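Local coordinates for protein metallophosphoesterase (PDB 3RQZ) that is a zinc-binding member of the calcineurin-like metallophosphoesterase superfamily and probably acts as a phosphatase, with two zinc ions in its metal centre, at residues A[11-16]-A[35-40]; A[17-22]-A[189-194]. All coordinates share one frame; numbering follows the deposited sequence.

Interaction 1: A[11-16]-A[35-40]; sequences DVHANL and LGDIVG. With ZN (zinc ion), chain D.
D11 and H13 meet D37 around one zinc ion, the meeting of the D-x-H and G-D motifs that marks the calcineurin-like metallophosphoesterase fold. D11 OD1 binds the zinc at 2.2 Å, and H13 NE2 and D37 OD2 match that length; water 1 and H152 complete the shell. The two carboxylates run side by side with planes 75° apart. Each binds this ion through a single oxygen, OD1 of D11 and OD2 of D37. D37 also ligates the second zinc, together with H150. Outside the metal, D37 OD1 accepts a bond from H65 N and D11 OD2 one from H150 N, which, with the metal bonds, would restrain the rotation of both carboxylates.

In the next shell, H13 ND1 donates to V39 O at 3.0 Å, the acceptor 31° out of the ring plane, and more weakly to G40 O. With CG beside the backbone N (chi1 -79°), the imidazole lies against D37, whose CB covers one face, 3.4 Å from H13 CE1.

Backbone bonds then tie the two loops together. D11 N donates to G36 O at 3.0 Å, while H13 N donates to D37 O at 2.8 Å. A14 N, inside the type I' turn V12–N15, donates to I38 O at 2.7 Å.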
loop_
_atom_site.group_PDB
_atom_site.type_symbol
_atom_site.label_atom_id
_atom_site.label_comp_id
_atom_site.label_asym_id
_atom_site.label_seq_id
_atom_site.Cartn_x
_atom_site.Cartn_y
_atom_site.Cartn_z
ATOM N N ASP A 11 -0.058 -0.626 -1.736
ATOM C CA ASP A 11 0.647 -0.358 -2.985
ATOM C C ASP A 11 1.140 -1.646 -3.645
ATOM O O ASP A 11 2.296 -1.772 -4.072
ATOM C CB ASP A 11 1.759 0.706 -2.763
ATOM C CG ASP A 11 1.200 2.030 -2.228
ATOM O OD1 ASP A 11 0.626 2.811 -3.030
ATOM O OD2 ASP A 11 1.318 2.288 -0.999
ATOM N N VAL A 12 0.231 -2.605 -3.721
ATOM C CA VAL A 12 0.461 -3.844 -4.443
ATOM C C VAL A 12 0.746 -3.545 -5.927
ATOM O O VAL A 12 1.647 -4.131 -6.541
ATOM C CB VAL A 12 -0.739 -4.805 -4.255
ATOM C CG1 VAL A 12 -0.597 -6.031 -5.187
ATOM C CG2 VAL A 12 -0.835 -5.219 -2.753
ATOM N N HIS A 13 -0.003 -2.612 -6.502
ATOM C CA HIS A 13 0.288 -2.170 -7.855
ATOM C C HIS A 13 0.414 -3.338 -8.815
ATOM O O HIS A 13 1.387 -3.441 -9.567
ATOM C CB HIS A 13 1.530 -1.245 -7.888
ATOM C CG HIS A 13 1.227 0.163 -7.468
ATOM N ND1 HIS A 13 0.267 0.929 -8.096
ATOM C CD2 HIS A 13 1.726 0.928 -6.467
ATOM C CE1 HIS A 13 0.201 2.116 -7.510
ATOM N NE2 HIS A 13 1.069 2.137 -6.511
ATOM N N ALA A 14 -0.568 -4.242 -8.760
ATOM C CA ALA A 14 -0.712 -5.270 -9.764
ATOM C C ALA A 14 0.521 -6.188 -9.852
ATOM O O ALA A 14 0.751 -6.847 -10.861
ATOM C CB ALA A 14 -1.043 -4.589 -11.139
ATOM N N ASN A 15 1.302 -6.233 -8.775
ATOM C CA ASN A 15 2.485 -7.086 -8.721
ATOM C C ASN A 15 2.118 -8.383 -7.967
ATOM O O ASN A 15 2.303 -8.502 -6.755
ATOM C CB ASN A 15 3.655 -6.324 -8.070
ATOM C CG ASN A 15 5.014 -7.026 -8.241
ATOM O OD1 ASN A 15 5.107 -8.244 -8.456
ATOM N ND2 ASN A 15 6.072 -6.240 -8.159
ATOM N N LEU A 16 1.570 -9.330 -8.718
ATOM C CA LEU A 16 1.046 -10.592 -8.175
ATOM C C LEU A 16 2.162 -11.425 -7.569
ATOM O O LEU A 16 1.989 -12.008 -6.503
ATOM C CB LEU A 16 0.321 -11.409 -9.275
ATOM C CG LEU A 16 -0.259 -12.795 -8.888
ATOM C CD1 LEU A 16 -1.263 -12.688 -7.762
ATOM C CD2 LEU A 16 -0.880 -13.471 -10.085
ATOM N N LEU A 35 -4.260 -0.948 2.052
ATOM C CA LEU A 35 -4.301 0.495 2.009
ATOM C C LEU A 35 -4.399 1.060 0.592
ATOM O O LEU A 35 -4.163 2.244 0.374
ATOM C CB LEU A 35 -3.077 1.062 2.763
ATOM C CG LEU A 35 -3.163 1.140 4.280
ATOM C CD1 LEU A 35 -3.641 -0.166 4.927
ATOM C CD2 LEU A 35 -1.794 1.625 4.926
ATOM N N GLY A 36 -4.790 0.238 -0.376
ATOM C CA GLY A 36 -5.108 0.779 -1.700
ATOM C C GLY A 36 -3.950 0.738 -2.667
ATOM O O GLY A 36 -2.847 0.255 -2.322
ATOM N N ASP A 37 -4.193 1.259 -3.879
ATOM C CA ASP A 37 -3.288 1.065 -5.010
ATOM C C ASP A 37 -2.993 -0.427 -5.256
ATOM O O ASP A 37 -1.839 -0.855 -5.344
ATOM C CB ASP A 37 -1.992 1.880 -4.860
ATOM C CG ASP A 37 -2.154 3.327 -5.302
ATOM O OD1 ASP A 37 -3.270 3.749 -5.690
ATOM O OD2 ASP A 37 -1.167 4.064 -5.249
ATOM N N ILE A 38 -4.076 -1.195 -5.383
ATOM C CA ILE A 38 -4.040 -2.566 -5.819
ATOM C C ILE A 38 -3.588 -2.691 -7.292
ATOM O O ILE A 38 -2.993 -3.689 -7.676
ATOM C CB ILE A 38 -5.447 -3.167 -5.675
ATOM C CG1 ILE A 38 -6.019 -2.865 -4.271
ATOM C CG2 ILE A 38 -5.422 -4.640 -5.908
ATOM C CD1 ILE A 38 -7.511 -3.303 -4.069
ATOM N N VAL A 39 -3.906 -1.686 -8.114
ATOM C CA VAL A 39 -3.616 -1.749 -9.552
ATOM C C VAL A 39 -2.733 -0.584 -9.925
ATOM O O VAL A 39 -2.458 0.291 -9.087
ATOM C CB VAL A 39 -4.920 -1.716 -10.431
ATOM C CG1 VAL A 39 -5.881 -2.880 -10.073
ATOM C CG2 VAL A 39 -5.647 -0.353 -10.271
ATOM N N GLY A 40 -2.324 -0.557 -11.191
ATOM C CA GLY A 40 -1.448 0.489 -11.728
ATOM C C GLY A 40 -0.019 -0.005 -11.770
ATOM O O GLY A 40 0.426 -0.685 -10.827
HETATM ZN ZN ZN D . 1.012 3.728 -4.955
HETATM O O HOH W 1 1.623 5.486 -6.548
#

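Interaction 2: A[17-22]-A[189-194]; sequences VALEAV and GAVGQP
A18 approaches the V191–G192 peptide, the flat group on which this ring-free contact turns, from one side of its plane. The A18 CB atom lies 3.3 Å from V191 O and well above the carbonyl plane, the O-to-CB line rising about 49° out of it, so the methyl covers the oxygen obliquely. That oxygen is buried with no hydrogen-bond partner in the model. The N-H of the same peptide, by contrast, is engaged by D11 O. V191 CG1 stands on the same side of the plane as the A18 methyl, so both apolar groups gather there.

No hydrogen bond joins the helical segment 17-22 to the loop 189-194; apart from the A18 methyl over V191 O, the contact gathers round one methyl, V191 CG1. A chi1 of 164° turns V191 CG1 to the far side of CB from the backbone N, out to the helix surface. There it touches backbone as well as side chains, coming to 3.7 Å from L19 N. A18 CB is 4.0 Å from this methyl. One turn further on, V22 CG2 meets it at 4.2 Å, the two valine side chains passing at a slant. G192 adds only a light touch, its CA 4.3 Å from A18 CB.

Helix 16-26 rests here against strand 6-9 as well: L19 and V22 both pack on I9, and V191 reaches I9 too, so the valine lies between helix and strand, touching both. The loop leaves strand 184-188 of the five-stranded sheet and runs on to strand 201-207 of the six-stranded one, with A190 already bonded to S202 through the backbone.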
loop_
_atom_site.group_PDB
_atom_site.type_symbol
_atom_site.label_atom_id
_atom_site.label_comp_id
_atom_site.label_asym_id
_atom_site.label_seq_id
_atom_site.Cartn_x
_atom_site.Cartn_y
_atom_site.Cartn_z
ATOM N N VAL A 17 3.320 -11.439 -8.220
ATOM C CA VAL A 17 4.439 -12.235 -7.726
ATOM C C VAL A 17 4.849 -11.686 -6.332
ATOM O O VAL A 17 5.058 -12.461 -5.408
ATOM C CB VAL A 17 5.610 -12.221 -8.705
ATOM C CG1 VAL A 17 6.815 -12.997 -8.171
ATOM C CG2 VAL A 17 5.146 -12.805 -10.068
ATOM N N ALA A 18 4.955 -10.364 -6.199
ATOM C CA ALA A 18 5.345 -9.769 -4.931
ATOM C C ALA A 18 4.243 -10.004 -3.881
ATOM O O ALA A 18 4.543 -10.312 -2.739
ATOM C CB ALA A 18 5.629 -8.254 -5.093
ATOM N N LEU A 19 2.979 -9.882 -4.279
ATOM C CA LEU A 19 1.875 -10.168 -3.353
ATOM C C LEU A 19 1.885 -11.633 -2.844
ATOM O O LEU A 19 1.737 -11.886 -1.650
ATOM C CB LEU A 19 0.514 -9.802 -3.978
ATOM C CG LEU A 19 -0.711 -9.970 -3.074
ATOM C CD1 LEU A 19 -0.569 -9.184 -1.739
ATOM C CD2 LEU A 19 -2.000 -9.533 -3.814
ATOM N N GLU A 20 2.082 -12.594 -3.741
ATOM C CA GLU A 20 2.160 -14.009 -3.319
ATOM C C GLU A 20 3.359 -14.265 -2.402
ATOM O O GLU A 20 3.272 -15.064 -1.480
ATOM C CB GLU A 20 2.200 -14.953 -4.528
ATOM C CG GLU A 20 0.894 -14.931 -5.335
ATOM C CD GLU A 20 0.982 -15.788 -6.582
ATOM O OE1 GLU A 20 1.958 -15.636 -7.364
ATOM O OE2 GLU A 20 0.081 -16.625 -6.783
ATOM N N ALA A 21 4.469 -13.577 -2.657
ATOM C CA ALA A 21 5.668 -13.708 -1.836
ATOM C C ALA A 21 5.350 -13.175 -0.438
ATOM O O ALA A 21 5.717 -13.807 0.579
ATOM C CB ALA A 21 6.851 -12.947 -2.456
ATOM N N VAL A 22 4.656 -12.036 -0.379
ATOM C CA VAL A 22 4.277 -11.477 0.918
ATOM C C VAL A 22 3.326 -12.398 1.706
ATOM O O VAL A 22 3.547 -12.656 2.914
ATOM C CB VAL A 22 3.680 -10.038 0.779
ATOM C CG1 VAL A 22 2.916 -9.637 2.034
ATOM C CG2 VAL A 22 4.766 -9.034 0.484
ATOM N N GLY A 189 5.046 0.496 3.865
ATOM C CA GLY A 189 5.809 0.480 2.590
ATOM C C GLY A 189 4.944 -0.133 1.487
ATOM O O GLY A 189 3.736 -0.346 1.680
ATOM N N ALA A 190 5.546 -0.423 0.340
ATOM C CA ALA A 190 4.799 -0.993 -0.788
ATOM C C ALA A 190 5.126 -2.444 -0.957
ATOM O O ALA A 190 6.298 -2.839 -0.883
ATOM C CB ALA A 190 5.105 -0.286 -2.078
ATOM N N VAL A 191 4.088 -3.236 -1.178
ATOM C CA VAL A 191 4.285 -4.619 -1.621
ATOM C C VAL A 191 4.881 -4.659 -3.032
ATOM O O VAL A 191 5.787 -5.455 -3.314
ATOM C CB VAL A 191 2.956 -5.350 -1.665
ATOM C CG1 VAL A 191 3.062 -6.660 -2.500
ATOM C CG2 VAL A 191 2.425 -5.593 -0.186
ATOM N N GLY A 192 4.384 -3.807 -3.927
ATOM C CA GLY A 192 4.570 -4.071 -5.349
ATOM C C GLY A 192 5.498 -3.120 -6.083
ATOM O O GLY A 192 5.832 -3.350 -7.237
ATOM N N GLN A 193 5.900 -2.025 -5.439
ATOM C CA GLN A 193 6.803 -1.086 -6.117
ATOM C C GLN A 193 7.537 -0.264 -5.069
ATOM O O GLN A 193 7.263 0.931 -4.915
ATOM C CB GLN A 193 6.036 -0.172 -7.105
ATOM C CG GLN A 193 6.957 0.508 -8.123
ATOM C CD GLN A 193 6.369 1.809 -8.657
ATOM O OE1 GLN A 193 6.013 2.720 -7.899
ATOM N NE2 GLN A 193 6.267 1.898 -9.968
ATOM N N PRO A 194 8.464 -0.903 -4.317
ATOM C CA PRO A 194 9.140 -0.123 -3.275
ATOM C C PRO A 194 9.997 0.990 -3.898
ATOM O O PRO A 194 10.490 0.825 -5.019
ATOM C CB PRO A 194 10.010 -1.152 -2.545
ATOM C CG PRO A 194 10.201 -2.325 -3.563
ATOM C CD PRO A 194 8.912 -2.310 -4.384
#

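Both contacts are buried, but they differ in chemistry. Interaction 1 joins two loops after neighbouring parallel strands through metal bonds and backbone hydrogen bonds, burying 368 Å²; interaction 2 is a helix-to-loop contact of 172 Å² made of van der Waals contacts, mostly apolar, with no hydrogen bond across it. They share one continuous run of chain, since 11-16 leads directly into the helix at 17-22. Segment 189-194 also meets 11-16 itself: N15 ND2 lies 3.0 Å from G192 O, a probable hydrogen bond, and V12 CG2 packs 3.9 Å from V191 CB. N15, at the N-cap, bonds A18 N through OD1, so one amide links metal loop, helix start and the loop 189-194.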